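Local coordinates for protein putative protease (Parabacteroides distasonis ATCC 8503, PDB 3KD4) that is of unknown biochemical function but is probably exported from the cytoplasm and has been proposed to act as a protease, at residues K13-H18 with P126-N131; F47-P52 with M266-Y271; E132-T137 with C143-S148; S206-G211 with L215-K220; R274-V279 with I290-N295. One frame throughout, in Å; residues are numbered along the deposited sequence.

Overall arrangement
Contacts 1 and 3 lie side by side, centres 13 Å apart, and both press strand 129-133, with the loops at its ends, onto neighbouring strands 6-17 and 140-150 of the eight-stranded sheet. Contact 4 follows along the chain, where strand 202-206 leads into helix 211-222; its Thr-207 OG1 bonds to Leu-128 N of contact 1. Contact 2 ties edge strand 45-50 to the much later loop 266-271, spanning the sequence of contacts 3 and 4 and touching contacts 1 and 4. Contact 5 comes last, about 34 Å from contact 3 between centres, among the helices. The series thus runs from the N-terminal beta region across its junction with the central helical part.

Contact 1. Residues K13-H18 with P126-N131; sequences KAWTLH and PALDIN
Ile-130 crosses one face of the Trp-15 indole obliquely. Its CD1 makes a CH-pi contact with the five-membered ring, 3.7 Å from the centroid and 20° off the normal, and comes within 3.5 Å of Trp-15 CG. The gamma branches spread the cover: Ile-130 CG1 sits 3.8 Å from Trp-15 NE1, while Ile-130 CG2 reaches the six-membered half, 3.8 Å from Trp-15 CZ2. An almost extended chi2 of 162° carries CD1 back over the ring toward its attachment. Strand 6-17 belongs to the eight-stranded sheet, whereas strand 129-133 is an edge strand of a separate three-stranded antiparallel sheet, so this is face-to-face packing of two beta-sheets. The remaining apolar contacts come from Leu-128, just before that edge strand. Leu-128 CD1 approaches the ring obliquely, 4.0 Å from Trp-15 CB, and Leu-128 CB stands 4.3 Å from Leu-17 CB. Leu-128 also rests on Ile-147 and Val-149 of strand 140-150. Polar links lie around this buried layer: the Asp-129 carboxylate accepts from Leu-322 N and Ala-323 N, and the Lys-13 ammonium forms a salt bridge with Glu-132.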
# COMPACT_ATOMS: atom_id res chain seq x y z
N LYS A 13 -22.81 7.36 -3.39
CA LYS A 13 -21.75 8.12 -4.05
C LYS A 13 -22.12 8.26 -5.51
O LYS A 13 -22.58 7.28 -6.13
CB LYS A 13 -20.39 7.43 -3.91
CG LYS A 13 -19.93 7.39 -2.47
CD LYS A 13 -18.64 6.64 -2.25
CE LYS A 13 -18.16 6.84 -0.78
NZ LYS A 13 -16.90 6.12 -0.53
N ALA A 14 -21.96 9.46 -6.05
CA ALA A 14 -22.34 9.74 -7.42
C ALA A 14 -21.25 10.54 -8.09
O ALA A 14 -20.83 11.58 -7.55
CB ALA A 14 -23.69 10.49 -7.46
N TRP A 15 -20.78 10.08 -9.25
CA TRP A 15 -19.79 10.81 -10.02
C TRP A 15 -20.46 11.26 -11.31
O TRP A 15 -21.23 10.50 -11.92
CB TRP A 15 -18.56 9.95 -10.37
CG TRP A 15 -17.70 9.54 -9.26
CD1 TRP A 15 -16.52 10.08 -8.89
CD2 TRP A 15 -17.93 8.44 -8.38
NE1 TRP A 15 -15.99 9.38 -7.81
CE2 TRP A 15 -16.83 8.35 -7.51
CE3 TRP A 15 -18.94 7.47 -8.30
CZ2 TRP A 15 -16.73 7.37 -6.53
CZ3 TRP A 15 -18.86 6.52 -7.28
CH2 TRP A 15 -17.77 6.49 -6.41
N THR A 16 -20.18 12.48 -11.71
CA THR A 16 -20.67 13.05 -12.93
C THR A 16 -19.53 13.70 -13.71
O THR A 16 -18.78 14.51 -13.16
CB THR A 16 -21.71 14.12 -12.62
OG1 THR A 16 -22.69 13.57 -11.75
CG2 THR A 16 -22.34 14.66 -13.92
N LEU A 17 -19.46 13.39 -14.99
CA LEU A 17 -18.58 14.11 -15.92
C LEU A 17 -19.46 14.95 -16.83
O LEU A 17 -20.36 14.42 -17.43
CB LEU A 17 -17.82 13.12 -16.79
CG LEU A 17 -16.96 13.68 -17.93
CD1 LEU A 17 -15.81 14.50 -17.39
CD2 LEU A 17 -16.47 12.49 -18.86
N HIS A 18 -19.16 16.24 -16.96
CA HIS A 18 -19.89 17.14 -17.85
C HIS A 18 -19.13 17.28 -19.17
O HIS A 18 -17.93 17.04 -19.22
CB HIS A 18 -20.06 18.50 -17.20
CG HIS A 18 -20.83 18.45 -15.93
ND1 HIS A 18 -22.19 18.25 -15.89
CD2 HIS A 18 -20.44 18.60 -14.64
CE1 HIS A 18 -22.60 18.24 -14.63
NE2 HIS A 18 -21.55 18.45 -13.85
N PRO A 126 -8.04 14.78 -16.76
CA PRO A 126 -8.17 14.38 -18.17
C PRO A 126 -9.40 13.54 -18.46
O PRO A 126 -9.88 13.55 -19.58
CB PRO A 126 -6.91 13.56 -18.42
CG PRO A 126 -5.95 13.95 -17.41
CD PRO A 126 -6.76 14.30 -16.19
N ALA A 127 -9.93 12.85 -17.45
CA ALA A 127 -11.02 11.90 -17.66
C ALA A 127 -11.72 11.63 -16.33
O ALA A 127 -11.22 12.01 -15.29
CB ALA A 127 -10.45 10.57 -18.26
N LEU A 128 -12.90 11.00 -16.36
CA LEU A 128 -13.49 10.45 -15.16
C LEU A 128 -12.75 9.14 -14.87
O LEU A 128 -12.65 8.27 -15.73
CB LEU A 128 -15.01 10.22 -15.34
CG LEU A 128 -15.75 9.68 -14.13
CD1 LEU A 128 -15.55 10.60 -12.89
CD2 LEU A 128 -17.27 9.51 -14.34
N ASP A 129 -12.22 9.00 -13.66
CA ASP A 129 -11.27 7.96 -13.33
C ASP A 129 -11.49 7.55 -11.85
O ASP A 129 -11.11 8.28 -10.95
CB ASP A 129 -9.85 8.51 -13.55
CG ASP A 129 -8.75 7.43 -13.56
OD1 ASP A 129 -8.97 6.27 -13.10
OD2 ASP A 129 -7.64 7.77 -14.05
N ILE A 130 -12.15 6.42 -11.65
CA ILE A 130 -12.70 6.02 -10.35
C ILE A 130 -12.08 4.69 -9.94
O ILE A 130 -11.93 3.80 -10.77
CB ILE A 130 -14.23 5.86 -10.44
CG1 ILE A 130 -14.90 7.21 -10.78
CG2 ILE A 130 -14.84 5.39 -9.13
CD1 ILE A 130 -16.32 7.04 -11.32
N ASN A 131 -11.71 4.59 -8.66
CA ASN A 131 -11.33 3.36 -8.01
C ASN A 131 -11.79 3.46 -6.55
O ASN A 131 -11.01 3.85 -5.68
CB ASN A 131 -9.81 3.16 -8.06
CG ASN A 131 -9.37 1.91 -7.32
OD1 ASN A 131 -10.05 0.88 -7.34
ND2 ASN A 131 -8.21 1.98 -6.69

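Contact 2. Residues F47-P52 with M266-Y271; sequences FIVYNP and MAMTGY
Two bends in the side chain of Met-268, a selenomethionine, at chi2 (-65°) and chi3 (89°), curl its end toward Val-49 and the backbone that follows. The selenium is thereby placed 3.8 Å from Val-49 CG1 and also 3.8 Å from Tyr-50 C, so it touches one methyl branch and the main chain of the strand together. Val-49 CG1 faces it because this branch stands anti to the backbone N (chi1 176°). One residue past the strand, Asn-51 turns its amide toward the same residue: ND2 gives a weak, strongly bent hydrogen bond to Met-268 O at 3.3 Å. The amide has firmer ties as well, ND2 to Tyr-124 OH and OD1 to both Gln-95 NE2 and Asp-53 N, which should fix its rotation. The contact joins edge strand 45-50 of a three-stranded antiparallel sheet to a short 3-10 turn, 266-268, in the loop leading to helix 276-282. Within that loop Met-266 O is gripped from opposite faces of its carbonyl plane, by Thr-269 N at 2.9 Å and by Tyr-271 N at 2.8 Å. The chain then passes through positive phi at Gly-270 and Tyr-271. Gln-55 and Tyr-125 also touch Met-268. Tyr-50 starts its side chain away from the turn, and its hydroxyl is bonded to Glu-81.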
# COMPACT_ATOMS: atom_id res chain seq x y z
N PHE A 47 -13.44 13.70 7.28
CA PHE A 47 -12.26 14.34 6.67
C PHE A 47 -12.44 14.40 5.19
O PHE A 47 -12.64 13.37 4.58
CB PHE A 47 -11.01 13.51 7.00
CG PHE A 47 -10.85 13.26 8.45
CD1 PHE A 47 -10.19 14.17 9.25
CD2 PHE A 47 -11.40 12.14 9.04
CE1 PHE A 47 -10.05 13.93 10.61
CE2 PHE A 47 -11.26 11.91 10.40
CZ PHE A 47 -10.60 12.80 11.17
N ILE A 48 -12.39 15.59 4.61
CA ILE A 48 -12.61 15.73 3.16
C ILE A 48 -11.47 16.50 2.50
O ILE A 48 -11.32 17.68 2.74
CB ILE A 48 -13.93 16.50 2.84
CG1 ILE A 48 -15.14 15.86 3.54
CG2 ILE A 48 -14.14 16.57 1.28
CD1 ILE A 48 -16.35 16.85 3.77
N VAL A 49 -10.71 15.82 1.66
CA VAL A 49 -9.52 16.42 1.04
C VAL A 49 -9.83 16.95 -0.36
O VAL A 49 -10.52 16.30 -1.13
CB VAL A 49 -8.39 15.36 0.99
CG1 VAL A 49 -7.16 15.90 0.26
CG2 VAL A 49 -7.99 14.94 2.47
N TYR A 50 -9.36 18.15 -0.70
CA TYR A 50 -9.55 18.66 -2.05
C TYR A 50 -8.52 19.69 -2.40
O TYR A 50 -7.79 20.20 -1.54
CB TYR A 50 -10.97 19.22 -2.24
CG TYR A 50 -11.27 20.43 -1.38
CD1 TYR A 50 -11.49 20.31 -0.01
CD2 TYR A 50 -11.34 21.69 -1.94
CE1 TYR A 50 -11.76 21.46 0.78
CE2 TYR A 50 -11.62 22.82 -1.17
CZ TYR A 50 -11.79 22.70 0.18
OH TYR A 50 -12.08 23.86 0.88
N ASN A 51 -8.46 20.00 -3.70
CA ASN A 51 -7.50 20.97 -4.20
C ASN A 51 -8.22 22.24 -4.65
O ASN A 51 -8.81 22.27 -5.73
CB ASN A 51 -6.74 20.35 -5.37
CG ASN A 51 -5.65 21.26 -5.92
OD1 ASN A 51 -5.57 22.40 -5.55
ND2 ASN A 51 -4.83 20.75 -6.80
N PRO A 52 -8.16 23.30 -3.85
CA PRO A 52 -8.91 24.49 -4.15
C PRO A 52 -8.46 25.25 -5.38
O PRO A 52 -9.18 26.13 -5.82
CB PRO A 52 -8.71 25.37 -2.92
CG PRO A 52 -7.58 24.84 -2.21
CD PRO A 52 -7.43 23.42 -2.57
N MSE A 266 -2.02 11.21 -6.62
CA MSE A 266 -2.01 11.78 -7.97
C MSE A 266 -3.23 12.62 -8.26
O MSE A 266 -3.14 13.62 -8.98
CB MSE A 266 -1.90 10.66 -9.01
CG MSE A 266 -0.55 9.93 -8.98
SE MSE A 266 -0.28 8.82 -10.57
CE MSE A 266 -1.56 7.39 -10.15
N ALA A 267 -4.37 12.22 -7.72
CA ALA A 267 -5.62 12.96 -7.90
C ALA A 267 -5.48 14.39 -7.41
O ALA A 267 -6.09 15.30 -7.96
CB ALA A 267 -6.77 12.27 -7.15
N MSE A 268 -4.68 14.60 -6.37
CA MSE A 268 -4.50 15.93 -5.78
C MSE A 268 -3.50 16.74 -6.56
O MSE A 268 -3.24 17.90 -6.23
CB MSE A 268 -4.10 15.82 -4.31
CG MSE A 268 -5.22 15.27 -3.41
SE MSE A 268 -6.69 16.58 -3.43
CE MSE A 268 -7.75 15.96 -5.04
N THR A 269 -2.93 16.16 -7.62
CA THR A 269 -2.11 16.96 -8.53
C THR A 269 -2.71 16.94 -9.95
O THR A 269 -2.04 17.27 -10.91
CB THR A 269 -0.62 16.46 -8.54
OG1 THR A 269 -0.53 15.20 -9.22
CG2 THR A 269 -0.07 16.26 -7.14
N GLY A 270 -3.95 16.54 -10.10
CA GLY A 270 -4.51 16.40 -11.45
C GLY A 270 -3.77 15.40 -12.34
O GLY A 270 -3.76 15.54 -13.57
N TYR A 271 -3.17 14.39 -11.72
CA TYR A 271 -2.37 13.40 -12.43
C TYR A 271 -1.23 14.03 -13.26
O TYR A 271 -0.96 13.61 -14.39
CB TYR A 271 -3.27 12.50 -13.33
CG TYR A 271 -4.29 11.77 -12.53
CD1 TYR A 271 -3.99 10.56 -11.93
CD2 TYR A 271 -5.54 12.33 -12.28
CE1 TYR A 271 -4.91 9.89 -11.17
CE2 TYR A 271 -6.49 11.65 -11.52
CZ TYR A 271 -6.16 10.45 -10.95
OH TYR A 271 -7.08 9.77 -10.22

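Contact 3. Residues E132-T137 with C143-S148; sequences ERLQET and CKVSIS
Leu-134 and Val-145 reach toward each other tip to tip, with Leu-134 CD2 3.8 Å from Val-145 CG1. The same leucine methyl lies 4.1 Å from Cys-143 SG, so one branch of Leu-134 meets two residues of strand 140-150 that face it. Cys-143 extends its sulfur anti to the backbone N (chi1 178°), out from the strand and toward the leucine. Val-145 instead keeps CG1 beside its own N and uses that methyl for the contact. Between them Lys-144 points away from the contact, as strand alternation requires. The leucine stands just beyond the end of strand 129-133, where the chain leaves the three-stranded sheet on its way to strand 140-150 of the eight-stranded one; the contact packs the start of the connection between the two sheets back onto the strand it leads to. On the far side of Leu-134, the Arg-133 guanidinium clasps the turn in its own plane. NE donates to Gln-135 O at 2.9 Å, almost in line with the C=O bond, and NH2 forms a salt bridge with Glu-136 OE1 at 3.0 Å, nearly straight at 163°. Leu-203 and Trp-179 also touch Val-145, and Ile-184 touches Cys-143. Across the segments the attraction is purely apolar and has little directionality; the directed polar bonds of Arg-133 probably help to hold the shape of the turn that presents Leu-134.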
# COMPACT_ATOMS: atom_id res chain seq x y z
N GLU A 132 -13.04 3.13 -6.28
CA GLU A 132 -13.61 3.45 -4.99
C GLU A 132 -13.86 2.20 -4.18
O GLU A 132 -14.58 1.30 -4.60
CB GLU A 132 -14.91 4.23 -5.16
CG GLU A 132 -15.45 4.81 -3.87
CD GLU A 132 -14.70 6.06 -3.43
OE1 GLU A 132 -13.83 6.53 -4.19
OE2 GLU A 132 -15.00 6.55 -2.32
N ARG A 133 -13.28 2.15 -3.00
CA ARG A 133 -13.58 1.10 -2.03
C ARG A 133 -14.98 1.30 -1.47
O ARG A 133 -15.27 2.40 -1.00
CB ARG A 133 -12.58 1.20 -0.87
CG ARG A 133 -12.70 0.08 0.12
CD ARG A 133 -11.82 0.27 1.35
NE ARG A 133 -12.40 1.28 2.25
CZ ARG A 133 -11.92 2.49 2.47
NH1 ARG A 133 -10.80 2.89 1.89
NH2 ARG A 133 -12.56 3.30 3.27
N LEU A 134 -15.81 0.27 -1.47
CA LEU A 134 -17.18 0.35 -0.96
C LEU A 134 -17.38 -0.35 0.40
O LEU A 134 -18.33 -0.04 1.14
CB LEU A 134 -18.13 -0.23 -2.01
CG LEU A 134 -18.05 0.41 -3.40
CD1 LEU A 134 -19.08 -0.19 -4.34
CD2 LEU A 134 -18.20 1.95 -3.33
N GLN A 135 -16.46 -1.23 0.77
CA GLN A 135 -16.45 -1.84 2.09
C GLN A 135 -15.83 -0.92 3.08
O GLN A 135 -14.81 -0.28 2.78
CB GLN A 135 -15.69 -3.17 2.07
CG GLN A 135 -15.78 -3.97 3.33
CD GLN A 135 -15.25 -5.39 3.17
OE1 GLN A 135 -14.20 -5.59 2.59
NE2 GLN A 135 -16.01 -6.36 3.65
N GLU A 136 -16.40 -0.85 4.28
CA GLU A 136 -15.85 -0.06 5.38
C GLU A 136 -15.49 -0.94 6.58
O GLU A 136 -15.69 -2.15 6.57
CB GLU A 136 -16.86 1.01 5.83
CG GLU A 136 -17.37 1.89 4.71
CD GLU A 136 -16.32 2.79 4.08
OE1 GLU A 136 -15.21 2.98 4.64
OE2 GLU A 136 -16.62 3.31 3.00
N THR A 137 -14.94 -0.32 7.62
CA THR A 137 -14.59 -1.04 8.85
C THR A 137 -15.84 -1.35 9.68
O THR A 137 -15.79 -2.14 10.60
CB THR A 137 -13.56 -0.21 9.67
OG1 THR A 137 -14.08 1.10 9.88
CG2 THR A 137 -12.21 -0.07 8.89
N CYS A 143 -25.56 0.59 -0.09
CA CYS A 143 -24.58 1.38 -0.77
C CYS A 143 -25.05 1.54 -2.23
O CYS A 143 -25.21 0.54 -2.95
CB CYS A 143 -23.21 0.70 -0.71
SG CYS A 143 -21.96 1.62 -1.61
N LYS A 144 -25.32 2.79 -2.62
CA LYS A 144 -25.71 3.15 -3.99
C LYS A 144 -24.60 3.93 -4.63
O LYS A 144 -24.06 4.85 -4.01
CB LYS A 144 -27.00 3.98 -4.00
CG LYS A 144 -28.22 3.12 -3.57
CD LYS A 144 -29.56 3.87 -3.55
CE LYS A 144 -30.73 2.87 -3.38
NZ LYS A 144 -30.98 1.94 -4.60
N VAL A 145 -24.20 3.51 -5.82
CA VAL A 145 -23.14 4.19 -6.57
C VAL A 145 -23.63 4.43 -7.97
O VAL A 145 -24.36 3.58 -8.55
CB VAL A 145 -21.77 3.43 -6.57
CG1 VAL A 145 -21.17 3.49 -5.16
CG2 VAL A 145 -21.91 1.94 -7.04
N SER A 146 -23.26 5.59 -8.50
CA SER A 146 -23.80 6.08 -9.75
C SER A 146 -22.72 6.79 -10.54
O SER A 146 -21.95 7.56 -9.97
CB SER A 146 -24.90 7.10 -9.42
OG SER A 146 -25.42 7.67 -10.55
N ILE A 147 -22.66 6.55 -11.84
CA ILE A 147 -21.71 7.29 -12.72
C ILE A 147 -22.50 7.88 -13.88
O ILE A 147 -23.31 7.17 -14.46
CB ILE A 147 -20.64 6.36 -13.29
CG1 ILE A 147 -19.81 5.72 -12.17
CG2 ILE A 147 -19.69 7.13 -14.28
CD1 ILE A 147 -18.98 4.45 -12.70
N SER A 148 -22.35 9.18 -14.15
CA SER A 148 -23.04 9.84 -15.27
C SER A 148 -22.02 10.53 -16.12
O SER A 148 -21.17 11.24 -15.59
CB SER A 148 -24.02 10.89 -14.76
OG SER A 148 -24.93 10.31 -13.88

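Contact 4. Residues S206-G211 with L215-K220; sequences STYPSG and LATLDK. With PO4 (phosphate ion), chain E.
The Tyr-208 ring meets Thr-217 obliquely, its CE1 4.2 Å from Thr-217 CB, while Ser-206 OG lies in the ring plane at an edge. Another part of the ring rim, Tyr-208 CE2, packs against the Asp-129 carboxylate, and Pro-126 and Ala-127 also touch the tyrosine. Ser-206 OG has a second task: it accepts from Tyr-208 N at 3.0 Å, an ST turn that bends the chain as it leaves strand 202-206. Thr-217 keeps OG1 beside its backbone N (chi1 -67°), and this hydroxyl is bonded to Ala-213 O one turn back. The other link across the segments is main-chain: Leu-215 N donates to Gly-211 O at 3.1 Å and 165°, a regular helical bond. Leu-215 folds its side chain near the same acceptor, CG 3.5 Å from Gly-211 O, before packing on Ala-309 and Tyr-311 of strand 305-312. Further along the helix, the extended Lys-220 side chain lets NZ donate a hydrogen bond to O3 of a phosphate ion at 2.7 Å, the ion probably picked up from the crystallisation liquor. Ser-210 occupies the N-cap position, its OG accepting from Ala-213 N. An ST turn, a short loop and a serine N-cap followed by a regular helical bond make up this strand-to-helix junction, with the Tyr-208 side chain reaching from the loop to Thr-217 in helix 211-222.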
# COMPACT_ATOMS: atom_id res chain seq x y z
N SER A 206 -13.65 4.27 -15.87
CA SER A 206 -12.83 5.19 -16.63
C SER A 206 -13.53 5.67 -17.88
O SER A 206 -14.19 4.88 -18.55
CB SER A 206 -11.53 4.48 -17.03
OG SER A 206 -10.73 5.24 -17.91
N THR A 207 -13.32 6.94 -18.22
CA THR A 207 -13.74 7.48 -19.50
C THR A 207 -12.58 7.70 -20.45
O THR A 207 -12.77 8.27 -21.52
CB THR A 207 -14.58 8.78 -19.36
OG1 THR A 207 -13.80 9.82 -18.81
CG2 THR A 207 -15.89 8.54 -18.51
N TYR A 208 -11.36 7.24 -20.11
CA TYR A 208 -10.33 7.21 -21.13
C TYR A 208 -10.76 6.18 -22.23
O TYR A 208 -11.54 5.29 -21.97
CB TYR A 208 -9.01 6.75 -20.54
CG TYR A 208 -8.29 7.74 -19.65
CD1 TYR A 208 -7.57 8.78 -20.18
CD2 TYR A 208 -8.29 7.58 -18.26
CE1 TYR A 208 -6.86 9.66 -19.36
CE2 TYR A 208 -7.61 8.43 -17.46
CZ TYR A 208 -6.87 9.44 -18.02
OH TYR A 208 -6.21 10.28 -17.20
N PRO A 209 -10.21 6.29 -23.44
CA PRO A 209 -10.58 5.38 -24.50
C PRO A 209 -10.22 3.93 -24.19
O PRO A 209 -10.88 3.00 -24.69
CB PRO A 209 -9.77 5.87 -25.69
CG PRO A 209 -9.47 7.34 -25.36
CD PRO A 209 -9.33 7.37 -23.89
N SER A 210 -9.16 3.77 -23.41
CA SER A 210 -8.66 2.46 -22.98
C SER A 210 -7.65 2.66 -21.86
O SER A 210 -7.12 3.76 -21.66
CB SER A 210 -7.96 1.77 -24.16
OG SER A 210 -6.72 2.39 -24.48
N GLY A 211 -7.33 1.58 -21.16
CA GLY A 211 -6.27 1.60 -20.13
C GLY A 211 -4.94 2.04 -20.70
O GLY A 211 -4.22 2.83 -20.12
N LEU A 215 -2.58 5.42 -19.78
CA LEU A 215 -1.12 5.39 -19.54
C LEU A 215 -0.35 6.28 -20.54
O LEU A 215 0.58 6.99 -20.14
CB LEU A 215 -0.62 3.94 -19.58
CG LEU A 215 -1.17 3.03 -18.46
CD1 LEU A 215 -0.80 1.54 -18.66
CD2 LEU A 215 -0.74 3.54 -17.06
N ALA A 216 -0.78 6.28 -21.79
CA ALA A 216 -0.13 7.12 -22.84
C ALA A 216 -0.37 8.59 -22.55
O ALA A 216 0.52 9.42 -22.71
CB ALA A 216 -0.64 6.76 -24.30
N THR A 217 -1.58 8.91 -22.10
CA THR A 217 -1.82 10.27 -21.67
C THR A 217 -0.91 10.70 -20.51
O THR A 217 -0.35 11.80 -20.52
CB THR A 217 -3.28 10.49 -21.33
OG1 THR A 217 -4.02 10.36 -22.57
CG2 THR A 217 -3.48 11.89 -20.71
N LEU A 218 -0.76 9.84 -19.52
CA LEU A 218 0.14 10.13 -18.41
C LEU A 218 1.57 10.37 -18.92
O LEU A 218 2.23 11.36 -18.56
CB LEU A 218 0.11 9.02 -17.37
CG LEU A 218 1.02 9.15 -16.14
CD1 LEU A 218 0.71 10.45 -15.32
CD2 LEU A 218 0.90 7.91 -15.24
N ASP A 219 2.02 9.49 -19.78
CA ASP A 219 3.35 9.61 -20.33
C ASP A 219 3.56 10.94 -21.05
O ASP A 219 4.58 11.59 -20.87
CB ASP A 219 3.56 8.47 -21.28
CG ASP A 219 5.03 8.19 -21.58
OD1 ASP A 219 5.98 8.74 -20.95
OD2 ASP A 219 5.20 7.33 -22.44
N LYS A 220 2.57 11.34 -21.86
CA LYS A 220 2.69 12.60 -22.63
C LYS A 220 2.84 13.77 -21.69
O LYS A 220 3.64 14.64 -21.92
CB LYS A 220 1.49 12.83 -23.55
CG LYS A 220 1.50 11.92 -24.76
CD LYS A 220 0.19 11.99 -25.61
CE LYS A 220 0.13 10.82 -26.64
NZ LYS A 220 -1.12 10.91 -27.46
P PO4 E . -1.15 7.84 -29.68
O1 PO4 E . -2.64 8.02 -29.43
O2 PO4 E . -0.83 8.10 -31.14
O3 PO4 E . -0.32 8.73 -28.81
O4 PO4 E . -0.65 6.42 -29.46

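Contact 5. Residues R274-V279 with I290-N295; sequences RDIDTV and IAQLLN
Ile-276 and Leu-293 make the tight part of the contact, with Ile-276 CG2 3.5 Å from Leu-293 CD1. The other branch of Ile-276 bends at chi2 (-71°) and crosses the Gln-292 chain at about a right angle, CD1 lying 3.8 Å from both CB and CG of that glutamine. Gln-292 thus contributes the aliphatic part of its chain, and it also touches Val-307 of strand 305-312. One turn on, packing is looser: Val-279 CG1 stands 4.4 Å from Leu-293 CD2, and Leu-259 touches both residues. The two helices, 276-282 and 287-300, are consecutive, joined by a short link and set beside the five-stranded antiparallel sheet, a layout reminiscent of transglutaminase-like cores. The more exposed side of the first helix is polar. There Asp-275 is the N-cap, its OD2 accepting from Thr-278 N at 3.3 Å and from Thr-278 OG1 at 3.2 Å, the two donors coming from opposite faces of the carboxylate plane. Val-279 CG2 sits 3.8 Å above one face of the Arg-274 guanidinium, toward its rim, and Arg-274 NH2 forms a salt bridge with Glu-289 near the start of the second helix.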
# COMPACT_ATOMS: atom_id res chain seq x y z
N ARG A 274 5.29 18.47 -11.40
CA ARG A 274 5.94 19.73 -11.63
C ARG A 274 6.94 19.54 -12.75
O ARG A 274 7.33 18.43 -13.10
CB ARG A 274 6.68 20.24 -10.39
CG ARG A 274 5.74 20.70 -9.29
CD ARG A 274 6.54 20.98 -8.03
NE ARG A 274 7.01 19.74 -7.43
CZ ARG A 274 8.08 19.62 -6.65
NH1 ARG A 274 8.82 20.67 -6.30
NH2 ARG A 274 8.40 18.42 -6.21
N ASP A 275 7.35 20.66 -13.32
CA ASP A 275 8.43 20.65 -14.25
C ASP A 275 9.61 19.85 -13.67
O ASP A 275 10.02 20.11 -12.55
CB ASP A 275 8.83 22.09 -14.48
CG ASP A 275 10.01 22.20 -15.32
OD1 ASP A 275 9.81 22.14 -16.54
OD2 ASP A 275 11.11 22.32 -14.77
N ILE A 276 10.16 18.90 -14.43
CA ILE A 276 11.08 17.93 -13.85
C ILE A 276 12.39 18.56 -13.31
O ILE A 276 12.93 18.11 -12.30
CB ILE A 276 11.32 16.77 -14.81
CG1 ILE A 276 10.08 15.89 -14.83
CG2 ILE A 276 12.37 15.80 -14.30
CD1 ILE A 276 9.89 15.08 -13.51
N ASP A 277 12.90 19.59 -13.99
CA ASP A 277 14.06 20.34 -13.47
C ASP A 277 13.76 21.04 -12.14
O ASP A 277 14.63 21.19 -11.31
CB ASP A 277 14.57 21.36 -14.50
CG ASP A 277 15.30 20.71 -15.66
OD1 ASP A 277 15.54 19.47 -15.68
OD2 ASP A 277 15.64 21.47 -16.59
N THR A 278 12.52 21.46 -11.94
CA THR A 278 12.10 22.08 -10.69
C THR A 278 12.04 21.04 -9.57
O THR A 278 12.41 21.33 -8.44
CB THR A 278 10.70 22.68 -10.86
OG1 THR A 278 10.77 23.68 -11.88
CG2 THR A 278 10.19 23.31 -9.59
N VAL A 279 11.57 19.83 -9.90
CA VAL A 279 11.58 18.72 -8.95
C VAL A 279 12.99 18.52 -8.47
O VAL A 279 13.27 18.58 -7.27
CB VAL A 279 11.05 17.38 -9.56
CG1 VAL A 279 11.21 16.25 -8.55
CG2 VAL A 279 9.60 17.52 -9.96
N ILE A 290 9.29 11.58 -8.81
CA ILE A 290 10.55 10.88 -8.62
C ILE A 290 10.77 9.80 -9.68
O ILE A 290 11.85 9.69 -10.27
CB ILE A 290 10.68 10.33 -7.16
CG1 ILE A 290 10.76 11.51 -6.17
CG2 ILE A 290 11.92 9.41 -7.00
CD1 ILE A 290 10.57 11.09 -4.67
N ALA A 291 9.72 9.05 -9.97
CA ALA A 291 9.79 8.04 -11.01
C ALA A 291 10.20 8.65 -12.35
O ALA A 291 11.01 8.08 -13.06
CB ALA A 291 8.44 7.33 -11.15
N GLN A 292 9.62 9.80 -12.71
CA GLN A 292 9.92 10.43 -14.01
C GLN A 292 11.29 11.04 -14.02
O GLN A 292 11.99 10.97 -15.02
CB GLN A 292 8.87 11.48 -14.40
CG GLN A 292 9.10 12.15 -15.76
CD GLN A 292 9.09 11.21 -16.95
OE1 GLN A 292 8.83 10.02 -16.82
NE2 GLN A 292 9.36 11.76 -18.14
N LEU A 293 11.70 11.64 -12.90
CA LEU A 293 13.06 12.19 -12.79
C LEU A 293 14.14 11.11 -13.02
O LEU A 293 15.10 11.27 -13.80
CB LEU A 293 13.24 12.86 -11.42
CG LEU A 293 14.64 13.44 -11.19
CD1 LEU A 293 14.97 14.44 -12.33
CD2 LEU A 293 14.81 14.08 -9.78
N LEU A 294 13.97 9.99 -12.34
CA LEU A 294 14.89 8.87 -12.46
C LEU A 294 14.88 8.35 -13.92
O LEU A 294 15.92 8.15 -14.52
CB LEU A 294 14.42 7.79 -11.47
CG LEU A 294 15.12 6.44 -11.36
CD1 LEU A 294 16.61 6.60 -11.00
CD2 LEU A 294 14.36 5.55 -10.35
N ASN A 295 13.69 8.14 -14.48
CA ASN A 295 13.56 7.73 -15.88
C ASN A 295 14.28 8.70 -16.86
O ASN A 295 15.04 8.25 -17.73
CB ASN A 295 12.07 7.61 -16.21
CG ASN A 295 11.82 7.14 -17.62
OD1 ASN A 295 12.36 6.13 -18.06
ND2 ASN A 295 11.02 7.91 -18.35